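Local coordinates for protein coenzyme A transferase (PDB 3QLI) that probably transfers coenzyme A from an acyl-CoA thioester to a carboxylate such as acetate, at residues 41-46 / 163-168; 45-50 / 76-81; 71-76 / 97-102. All coordinates share one frame; numbering follows the deposited sequence.

From the N terminus, strand 41-44 runs into the loop 45-50, strand 70-74 follows and ends at E76, a short helix begins at K79, and strand 94-98 completes a beta-alpha-beta unit. Contact 1 (41-46 / 163-168) closes the longest loop, reaching across 116 intervening residues to helix 166-172, and contact 3 (71-76 / 97-102), which joins two parallel strands, lies wholly within it. Contact 2 (45-50 / 76-81) begins where the first segment of contact 1 ends, sharing G45 and M46, and crosses contact 3, with which it shares E76. Together they tie the C-terminal ends of three neighbouring strands to the loops and helices beyond them, around a residue that binds CoA.

Contact 1 of 3, residues 41-46 / 163-168; sequences HLSMGM and NDYSSR
Where strand 41-44 of the parallel sheet runs out, its last carbonyl meets the turn that leads into helix 166-172. The hydroxyl of Y165 donates to M44 O, OH to O 2.8 Å, at a C=O...O angle of 165° and close to the plane of the ring. Tyrosine suits this place because its long flat side chain carries a polar tip to a buried carbonyl, while D164 OD2 lies over one face of the ring. M46 crosses that ring: its CG packs 3.6 Å from Y165 CE2, and its SD makes an oblique Met-aromatic contact, 4.9 Å from the ring centroid. With CG anti to the carbonyl carbon (chi1 -56°) and the chain extended to SD, the sulfur comes beside D164, whose CB is 3.5 Å from M46 SD.

D164 caps the turn. Its OD2 accepts from S166 N (2.8 Å), which comes from above the carboxylate plane, and from S166 OG (2.7 Å) on the syn side. The OG that helps hold the carboxylate also touches G45 CA at 3.6 Å. A water bridges the segments, accepting from M46 N and donating to D164 OD1. Beyond the contact, S43 OG bonds Y73 O of strand 70-74, Y165 packs on A131 and L135 of helix 131-139, and S166 rests on F144 and H146 of strand 143-148.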
loop_
_atom_site.group_PDB
_atom_site.type_symbol
_atom_site.label_atom_id
_atom_site.label_comp_id
_atom_site.label_asym_id
_atom_site.label_seq_id
_atom_site.Cartn_x
_atom_site.Cartn_y
_atom_site.Cartn_z
ATOM N N HIS A 41 -3.526 -16.973 24.123
ATOM C CA HIS A 41 -3.366 -15.666 23.479
ATOM C C HIS A 41 -4.325 -14.662 24.119
ATOM O O HIS A 41 -5.541 -14.880 24.143
ATOM C CB HIS A 41 -3.687 -15.733 21.977
ATOM C CG HIS A 41 -2.770 -16.617 21.183
ATOM N ND1 HIS A 41 -3.040 -16.981 19.880
ATOM C CD2 HIS A 41 -1.586 -17.202 21.499
ATOM C CE1 HIS A 41 -2.064 -17.751 19.425
ATOM N NE2 HIS A 41 -1.173 -17.908 20.391
ATOM N N LEU A 42 -3.778 -13.564 24.625
ATOM C CA LEU A 42 -4.595 -12.502 25.187
ATOM C C LEU A 42 -4.421 -11.223 24.384
ATOM O O LEU A 42 -3.340 -10.947 23.869
ATOM C CB LEU A 42 -4.210 -12.259 26.648
ATOM C CG LEU A 42 -5.022 -11.179 27.379
ATOM C CD1 LEU A 42 -5.512 -11.657 28.716
ATOM C CD2 LEU A 42 -4.189 -9.938 27.541
ATOM N N SER A 43 -5.488 -10.434 24.280
ATOM C CA SER A 43 -5.373 -9.104 23.693
ATOM C C SER A 43 -6.153 -8.137 24.576
ATOM O O SER A 43 -6.886 -8.556 25.474
ATOM C CB SER A 43 -5.902 -9.086 22.252
ATOM O OG SER A 43 -5.685 -7.821 21.621
ATOM N N MET A 44 -5.976 -6.849 24.337
ATOM C CA MET A 44 -6.621 -5.835 25.151
ATOM C C MET A 44 -6.871 -4.608 24.287
ATOM O O MET A 44 -6.369 -4.520 23.172
ATOM C CB MET A 44 -5.722 -5.447 26.321
ATOM C CG MET A 44 -4.326 -5.012 25.874
ATOM S SD MET A 44 -3.251 -4.639 27.281
ATOM C CE MET A 44 -1.668 -4.425 26.459
ATOM N N GLY A 45 -7.645 -3.668 24.821
ATOM C CA GLY A 45 -7.932 -2.439 24.120
ATOM C C GLY A 45 -6.701 -1.574 23.952
ATOM O O GLY A 45 -5.644 -1.836 24.535
ATOM N N MET A 46 -6.834 -0.511 23.167
ATOM C CA MET A 46 -5.723 0.402 22.901
ATOM C C MET A 46 -5.642 1.601 23.844
ATOM O O MET A 46 -6.657 2.218 24.154
ATOM C CB MET A 46 -5.814 0.945 21.471
ATOM C CG MET A 46 -5.867 -0.099 20.375
ATOM S SD MET A 46 -6.126 0.661 18.758
ATOM C CE MET A 46 -4.575 1.524 18.534
ATOM N N ASN A 163 -12.634 1.508 19.584
ATOM C CA ASN A 163 -13.414 0.709 18.658
ATOM C C ASN A 163 -12.332 -0.131 18.007
ATOM O O ASN A 163 -12.115 -1.279 18.390
ATOM C CB ASN A 163 -14.159 1.564 17.638
ATOM C CG ASN A 163 -15.266 0.793 16.938
ATOM O OD1 ASN A 163 -15.022 -0.258 16.351
ATOM N ND2 ASN A 163 -16.487 1.312 17.000
ATOM N N ASP A 164 -11.652 0.439 17.017
ATOM C CA ASP A 164 -10.504 -0.223 16.411
ATOM C C ASP A 164 -10.805 -1.679 16.092
ATOM O O ASP A 164 -11.783 -1.996 15.419
ATOM C CB ASP A 164 -9.255 -0.086 17.294
ATOM C CG ASP A 164 -9.530 -0.377 18.758
ATOM O OD1 ASP A 164 -9.988 0.533 19.478
ATOM O OD2 ASP A 164 -9.275 -1.517 19.189
ATOM N N TYR A 165 -9.928 -2.553 16.577
ATOM C CA TYR A 165 -10.084 -3.992 16.431
ATOM C C TYR A 165 -10.815 -4.542 17.653
ATOM O O TYR A 165 -11.211 -5.704 17.681
ATOM C CB TYR A 165 -8.717 -4.664 16.324
ATOM C CG TYR A 165 -7.809 -4.386 17.505
ATOM C CD1 TYR A 165 -7.921 -5.116 18.681
ATOM C CD2 TYR A 165 -6.844 -3.392 17.442
ATOM C CE1 TYR A 165 -7.095 -4.864 19.761
ATOM C CE2 TYR A 165 -6.014 -3.131 18.516
ATOM C CZ TYR A 165 -6.142 -3.869 19.673
ATOM O OH TYR A 165 -5.316 -3.611 20.741
ATOM N N SER A 166 -10.991 -3.691 18.658
ATOM C CA SER A 166 -11.630 -4.088 19.909
ATOM C C SER A 166 -13.075 -4.546 19.745
ATOM O O SER A 166 -13.495 -5.518 20.364
ATOM C CB SER A 166 -11.556 -2.950 20.932
ATOM O OG SER A 166 -10.223 -2.723 21.350
ATOM N N SER A 167 -13.836 -3.848 18.913
ATOM C CA SER A 167 -15.239 -4.221 18.704
ATOM C C SER A 167 -15.407 -5.603 18.063
ATOM O O SER A 167 -16.408 -6.289 18.294
ATOM C CB SER A 167 -15.983 -3.147 17.892
ATOM O OG SER A 167 -15.412 -3.001 16.602
ATOM N N ARG A 168 -14.437 -6.012 17.255
ATOM C CA ARG A 168 -14.438 -7.372 16.707
ATOM C C ARG A 168 -13.955 -8.415 17.727
ATOM O O ARG A 168 -14.578 -9.470 17.910
ATOM C CB ARG A 168 -13.542 -7.444 15.463
ATOM C CG ARG A 168 -13.243 -8.867 14.965
ATOM C CD ARG A 168 -14.487 -9.546 14.424
ATOM N NE ARG A 168 -14.222 -10.912 13.950
ATOM C CZ ARG A 168 -13.740 -11.217 12.749
ATOM N NH1 ARG A 168 -13.442 -10.258 11.878
ATOM N NH2 ARG A 168 -13.537 -12.491 12.423
HETATM O O HOH W 1 -9.376 0.198 22.411
#

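Contact 2 of 3, residues 45-50 / 76-81; sequences GMFAAE and ETAKIA
F47 N donates to E76 O at 2.9 Å, in the carbonyl plane but with a bent N-H...O angle of 135°, and so joins the loop after strand 41-44 to the loop after strand 70-74. Three weak, bent bonds gather on the carboxylate of E50. A78 N is 3.3 Å from both E50 OE1 and E50 OE2, and A81 N lies 3.2 Å from E50 OE1. A78 occupies the N-cap position of helix 79-83, so E50 supplies from another loop an acceptor for amides at the start of that helix. With CG anti to its carbonyl carbon (chi1 -58°) and the chain extended beyond it, the glutamate is long enough to span the gap.

Small side chains let the carboxylate in: A81 CB is 3.1 Å and A78 CB 3.3 Å from E50 OE1. T77 CA packs against E50 OE2, and T77 directs its hydroxyl elsewhere, to E105. I80 sets CD1 against E50 O and also covers P52 and L55 of helix 52-63. On the other flank F47 CD1 touches A78 CB at 3.7 Å, with T77 O near the plane of the ring at its edge. M46 crosses E76 obliquely, its CE 3.5 Å from E76 CB.

E76 is a CoA-binding residue of this protein, though no CoA is bound here, and its backbone carbonyl accepts the bond from F47 N. The buried E50 carboxylate faces backbone N-H groups at a helix N terminus, whose dipole would be expected to favour its ionised form.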
loop_
_atom_site.group_PDB
_atom_site.type_symbol
_atom_site.label_atom_id
_atom_site.label_comp_id
_atom_site.label_asym_id
_atom_site.label_seq_id
_atom_site.Cartn_x
_atom_site.Cartn_y
_atom_site.Cartn_z
ATOM N N GLY A 45 -7.645 -3.668 24.821
ATOM C CA GLY A 45 -7.932 -2.439 24.120
ATOM C C GLY A 45 -6.701 -1.574 23.952
ATOM O O GLY A 45 -5.644 -1.836 24.535
ATOM N N MET A 46 -6.834 -0.511 23.167
ATOM C CA MET A 46 -5.723 0.402 22.901
ATOM C C MET A 46 -5.642 1.601 23.844
ATOM O O MET A 46 -6.657 2.218 24.154
ATOM C CB MET A 46 -5.814 0.945 21.471
ATOM C CG MET A 46 -5.867 -0.099 20.375
ATOM S SD MET A 46 -6.126 0.661 18.758
ATOM C CE MET A 46 -4.575 1.524 18.534
ATOM N N PHE A 47 -4.435 1.925 24.301
ATOM C CA PHE A 47 -4.232 3.110 25.136
ATOM C C PHE A 47 -5.059 3.161 26.419
ATOM O O PHE A 47 -4.929 2.317 27.299
ATOM C CB PHE A 47 -4.400 4.402 24.328
ATOM C CG PHE A 47 -3.684 5.580 24.927
ATOM C CD1 PHE A 47 -2.314 5.546 25.126
ATOM C CD2 PHE A 47 -4.380 6.713 25.303
ATOM C CE1 PHE A 47 -1.652 6.622 25.684
ATOM C CE2 PHE A 47 -3.725 7.794 25.860
ATOM C CZ PHE A 47 -2.359 7.748 26.051
ATOM N N ALA A 48 -5.906 4.183 26.500
ATOM C CA ALA A 48 -6.759 4.430 27.657
ATOM C C ALA A 48 -7.675 3.235 27.881
ATOM O O ALA A 48 -8.172 3.020 28.983
ATOM C CB ALA A 48 -7.572 5.697 27.454
ATOM N N ALA A 49 -7.909 2.483 26.812
ATOM C CA ALA A 49 -8.722 1.271 26.843
ATOM C C ALA A 49 -8.111 0.152 27.704
ATOM O O ALA A 49 -8.836 -0.704 28.206
ATOM C CB ALA A 49 -9.000 0.776 25.433
ATOM N N GLU A 50 -6.786 0.137 27.856
ATOM C CA GLU A 50 -6.138 -0.909 28.650
ATOM C C GLU A 50 -6.732 -0.851 30.054
ATOM O O GLU A 50 -6.872 0.227 30.627
ATOM C CB GLU A 50 -4.621 -0.694 28.690
ATOM C CG GLU A 50 -3.954 -0.663 27.315
ATOM C CD GLU A 50 -2.465 -0.356 27.378
ATOM O OE1 GLU A 50 -2.002 0.180 28.404
ATOM O OE2 GLU A 50 -1.755 -0.647 26.393
ATOM N N GLU A 76 -0.810 0.298 20.432
ATOM C CA GLU A 76 -0.885 1.532 21.226
ATOM C C GLU A 76 -0.727 1.428 22.748
ATOM O O GLU A 76 -1.659 1.715 23.495
ATOM C CB GLU A 76 -2.148 2.322 20.875
ATOM C CG GLU A 76 -2.000 3.827 21.046
ATOM C CD GLU A 76 -0.846 4.402 20.244
ATOM O OE1 GLU A 76 -0.540 3.868 19.159
ATOM O OE2 GLU A 76 -0.244 5.396 20.700
ATOM N N THR A 77 0.448 0.998 23.192
ATOM C CA THR A 77 0.742 0.829 24.613
ATOM C C THR A 77 0.662 2.110 25.449
ATOM O O THR A 77 0.981 3.200 24.983
ATOM C CB THR A 77 2.156 0.252 24.814
ATOM O OG1 THR A 77 2.502 -0.577 23.699
ATOM C CG2 THR A 77 2.225 -0.562 26.095
ATOM N N ALA A 78 0.230 1.947 26.696
ATOM C CA ALA A 78 0.097 3.040 27.652
ATOM C C ALA A 78 0.823 2.660 28.941
ATOM O O ALA A 78 1.083 1.483 29.183
ATOM C CB ALA A 78 -1.361 3.332 27.932
ATOM N N LYS A 79 1.057 3.644 29.796
ATOM C CA LYS A 79 1.796 3.430 31.029
ATOM C C LYS A 79 1.137 2.342 31.859
ATOM O O LYS A 79 1.817 1.622 32.587
ATOM C CB LYS A 79 1.881 4.727 31.836
ATOM C CG LYS A 79 2.721 4.618 33.095
ATOM C CD LYS A 79 2.997 5.986 33.698
ATOM C CE LYS A 79 3.692 5.864 35.044
ATOM N NZ LYS A 79 4.869 4.959 34.979
ATOM N N ILE A 80 -0.178 2.210 31.752
ATOM C CA ILE A 80 -0.855 1.188 32.526
ATOM C C ILE A 80 -0.287 -0.182 32.161
ATOM O O ILE A 80 0.019 -0.979 33.043
ATOM C CB ILE A 80 -2.359 1.170 32.197
ATOM C CG1 ILE A 80 -3.004 2.512 32.551
ATOM C CG2 ILE A 80 -3.052 0.019 32.907
ATOM C CD1 ILE A 80 -4.248 2.818 31.747
ATOM N N ALA A 81 -0.131 -0.449 30.867
ATOM C CA ALA A 81 0.445 -1.715 30.416
ATOM C C ALA A 81 1.932 -1.872 30.758
ATOM O O ALA A 81 2.372 -2.934 31.191
ATOM C CB ALA A 81 0.218 -1.909 28.923
#

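Contact 3 of 3, residues 71-76 / 97-102; sequences RVYYFE and YSMFVT
Y97, F75 and M99 bury the most surface where strands 70-74 and 94-98 and the residues that follow them run side by side, the two parallel strands of a beta-alpha-beta unit in the N-terminal Rossmann-like domain. Y97 N donates to V72 O at 2.8 Å, and its ring is covered on one face by the extended chain of R71, whose CD sits 3.7 Å from the centroid in a CH-pi contact. The guanidinium continues almost parallel to the ring, the planes 15° apart. Y97 OH lies over one face of it, badly placed for a hydrogen bond; NH1 bonds Y73 OH in its plane and E428 of the second subunit. Y73 runs alongside Y97, pointing the same way, and takes Y97 CB over its ring face. Beside the second subunit, whose S425 packs on Y97, long side chains with apolar stems and polar ends suit the place.

M99 N bonds to Y74 O (2.9 Å), and M99 CB lies over the face of the F75 ring, 3.4 Å from its centroid. The chain places SD beside the same ring in an oblique Met-aromatic contact, and the bend at chi3 (78°) brings CE back to the ring near CZ. An unbranched, flexible methionine can follow a flat ring in this way. On the sheet face of V72, the small S98 leaves room for Y74, and S98 OG donates to Y74 OH at 2.8 Å, while that phenol also bonds E105.

F75 turns its edge to F100 in a T-shaped pair, planes at 88°. F75 CD1 stands over the centre of the F100 ring, 3.4 Å from F100 CE1, and E76 OE1 lies 3.3 Å from F100 CD2.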
loop_
_atom_site.group_PDB
_atom_site.type_symbol
_atom_site.label_atom_id
_atom_site.label_comp_id
_atom_site.label_asym_id
_atom_site.label_seq_id
_atom_site.Cartn_x
_atom_site.Cartn_y
_atom_site.Cartn_z
ATOM N N ARG A 71 1.005 -15.089 25.581
ATOM C CA ARG A 71 1.321 -14.114 24.548
ATOM C C ARG A 71 0.280 -13.012 24.622
ATOM O O ARG A 71 -0.915 -13.295 24.681
ATOM C CB ARG A 71 1.272 -14.761 23.175
ATOM C CG ARG A 71 2.376 -15.758 22.901
ATOM C CD ARG A 71 2.332 -16.170 21.439
ATOM N NE ARG A 71 3.390 -17.115 21.102
ATOM C CZ ARG A 71 3.632 -17.541 19.868
ATOM N NH1 ARG A 71 2.883 -17.109 18.858
ATOM N NH2 ARG A 71 4.619 -18.402 19.645
ATOM N N VAL A 72 0.725 -11.758 24.624
ATOM C CA VAL A 72 -0.210 -10.642 24.593
ATOM C C VAL A 72 -0.017 -9.879 23.295
ATOM O O VAL A 72 1.068 -9.319 23.038
ATOM C CB VAL A 72 -0.028 -9.701 25.806
ATOM C CG1 VAL A 72 -1.012 -8.511 25.721
ATOM C CG2 VAL A 72 -0.214 -10.480 27.107
ATOM N N TYR A 73 -1.070 -9.879 22.473
ATOM C CA TYR A 73 -1.078 -9.214 21.176
ATOM C C TYR A 73 -1.829 -7.881 21.317
ATOM O O TYR A 73 -2.979 -7.860 21.754
ATOM C CB TYR A 73 -1.794 -10.088 20.148
ATOM C CG TYR A 73 -1.061 -11.349 19.741
ATOM C CD1 TYR A 73 -0.309 -11.388 18.569
ATOM C CD2 TYR A 73 -1.152 -12.519 20.507
ATOM C CE1 TYR A 73 0.350 -12.563 18.168
ATOM C CE2 TYR A 73 -0.489 -13.689 20.119
ATOM C CZ TYR A 73 0.263 -13.703 18.952
ATOM O OH TYR A 73 0.917 -14.869 18.555
ATOM N N TYR A 74 -1.206 -6.768 20.935
ATOM C CA TYR A 74 -1.802 -5.470 21.249
ATOM C C TYR A 74 -1.183 -4.328 20.444
ATOM O O TYR A 74 -0.089 -4.483 19.892
ATOM C CB TYR A 74 -1.627 -5.183 22.750
ATOM C CG TYR A 74 -0.175 -4.982 23.112
ATOM C CD1 TYR A 74 0.352 -3.707 23.267
ATOM C CD2 TYR A 74 0.679 -6.067 23.258
ATOM C CE1 TYR A 74 1.693 -3.521 23.571
ATOM C CE2 TYR A 74 2.032 -5.891 23.560
ATOM C CZ TYR A 74 2.529 -4.619 23.710
ATOM O OH TYR A 74 3.871 -4.439 23.997
ATOM N N PHE A 75 -1.873 -3.186 20.444
ATOM C CA PHE A 75 -1.463 -1.960 19.758
ATOM C C PHE A 75 -1.565 -0.763 20.709
ATOM O O PHE A 75 -2.339 -0.794 21.663
ATOM C CB PHE A 75 -2.423 -1.653 18.605
ATOM C CG PHE A 75 -2.250 -2.517 17.391
ATOM C CD1 PHE A 75 -1.467 -2.095 16.332
ATOM C CD2 PHE A 75 -2.916 -3.725 17.286
ATOM C CE1 PHE A 75 -1.326 -2.876 15.205
ATOM C CE2 PHE A 75 -2.776 -4.511 16.160
ATOM C CZ PHE A 75 -1.981 -4.085 15.118
ATOM N N GLU A 76 -0.810 0.298 20.432
ATOM C CA GLU A 76 -0.885 1.532 21.226
ATOM C C GLU A 76 -0.727 1.428 22.748
ATOM O O GLU A 76 -1.659 1.715 23.495
ATOM C CB GLU A 76 -2.148 2.322 20.875
ATOM C CG GLU A 76 -2.000 3.827 21.046
ATOM C CD GLU A 76 -0.846 4.402 20.244
ATOM O OE1 GLU A 76 -0.540 3.868 19.159
ATOM O OE2 GLU A 76 -0.244 5.396 20.700
ATOM N N TYR A 97 3.805 -9.560 22.347
ATOM C CA TYR A 97 3.720 -9.728 20.902
ATOM C C TYR A 97 3.156 -8.416 20.400
ATOM O O TYR A 97 1.999 -8.315 20.011
ATOM C CB TYR A 97 2.851 -10.947 20.540
ATOM C CG TYR A 97 3.682 -12.219 20.547
ATOM C CD1 TYR A 97 3.936 -12.921 19.370
ATOM C CD2 TYR A 97 4.278 -12.671 21.723
ATOM C CE1 TYR A 97 4.730 -14.061 19.370
ATOM C CE2 TYR A 97 5.091 -13.814 21.730
ATOM C CZ TYR A 97 5.306 -14.499 20.552
ATOM O OH TYR A 97 6.097 -15.629 20.537
ATOM N N SER A 98 4.003 -7.397 20.467
ATOM C CA SER A 98 3.601 -6.024 20.226
ATOM C C SER A 98 3.378 -5.831 18.744
ATOM O O SER A 98 4.180 -6.271 17.921
ATOM C CB SER A 98 4.708 -5.084 20.700
ATOM O OG SER A 98 5.288 -5.558 21.902
ATOM N N MET A 99 2.294 -5.154 18.404
ATOM C CA MET A 99 1.981 -4.903 17.006
ATOM C C MET A 99 2.273 -3.458 16.590
ATOM O O MET A 99 2.243 -3.134 15.405
ATOM C CB MET A 99 0.552 -5.349 16.719
ATOM C CG MET A 99 0.416 -6.856 17.003
ATOM S SD MET A 99 -1.219 -7.573 16.845
ATOM C CE MET A 99 -1.373 -7.717 15.062
ATOM N N PHE A 100 2.552 -2.609 17.582
ATOM C CA PHE A 100 3.170 -1.291 17.393
ATOM C C PHE A 100 4.359 -1.280 18.336
ATOM O O PHE A 100 4.259 -1.793 19.453
ATOM C CB PHE A 100 2.271 -0.154 17.892
ATOM C CG PHE A 100 1.200 0.288 16.935
ATOM C CD1 PHE A 100 1.209 -0.097 15.608
ATOM C CD2 PHE A 100 0.181 1.130 17.386
ATOM C CE1 PHE A 100 0.201 0.339 14.743
ATOM C CE2 PHE A 100 -0.820 1.570 16.534
ATOM C CZ PHE A 100 -0.809 1.167 15.208
ATOM N N VAL A 101 5.475 -0.692 17.922
ATOM C CA VAL A 101 6.600 -0.517 18.841
ATOM C C VAL A 101 6.639 0.943 19.311
ATOM O O VAL A 101 6.960 1.840 18.532
ATOM C CB VAL A 101 7.943 -0.953 18.191
ATOM C CG1 VAL A 101 9.139 -0.651 19.110
ATOM C CG2 VAL A 101 7.901 -2.437 17.832
ATOM N N THR A 102 6.258 1.177 20.566
ATOM C CA THR A 102 6.220 2.526 21.123
ATOM C C THR A 102 7.348 2.742 22.134
ATOM O O THR A 102 8.211 1.887 22.304
ATOM C CB THR A 102 4.867 2.852 21.832
ATOM O OG1 THR A 102 4.838 2.247 23.127
ATOM C CG2 THR A 102 3.672 2.366 21.014
#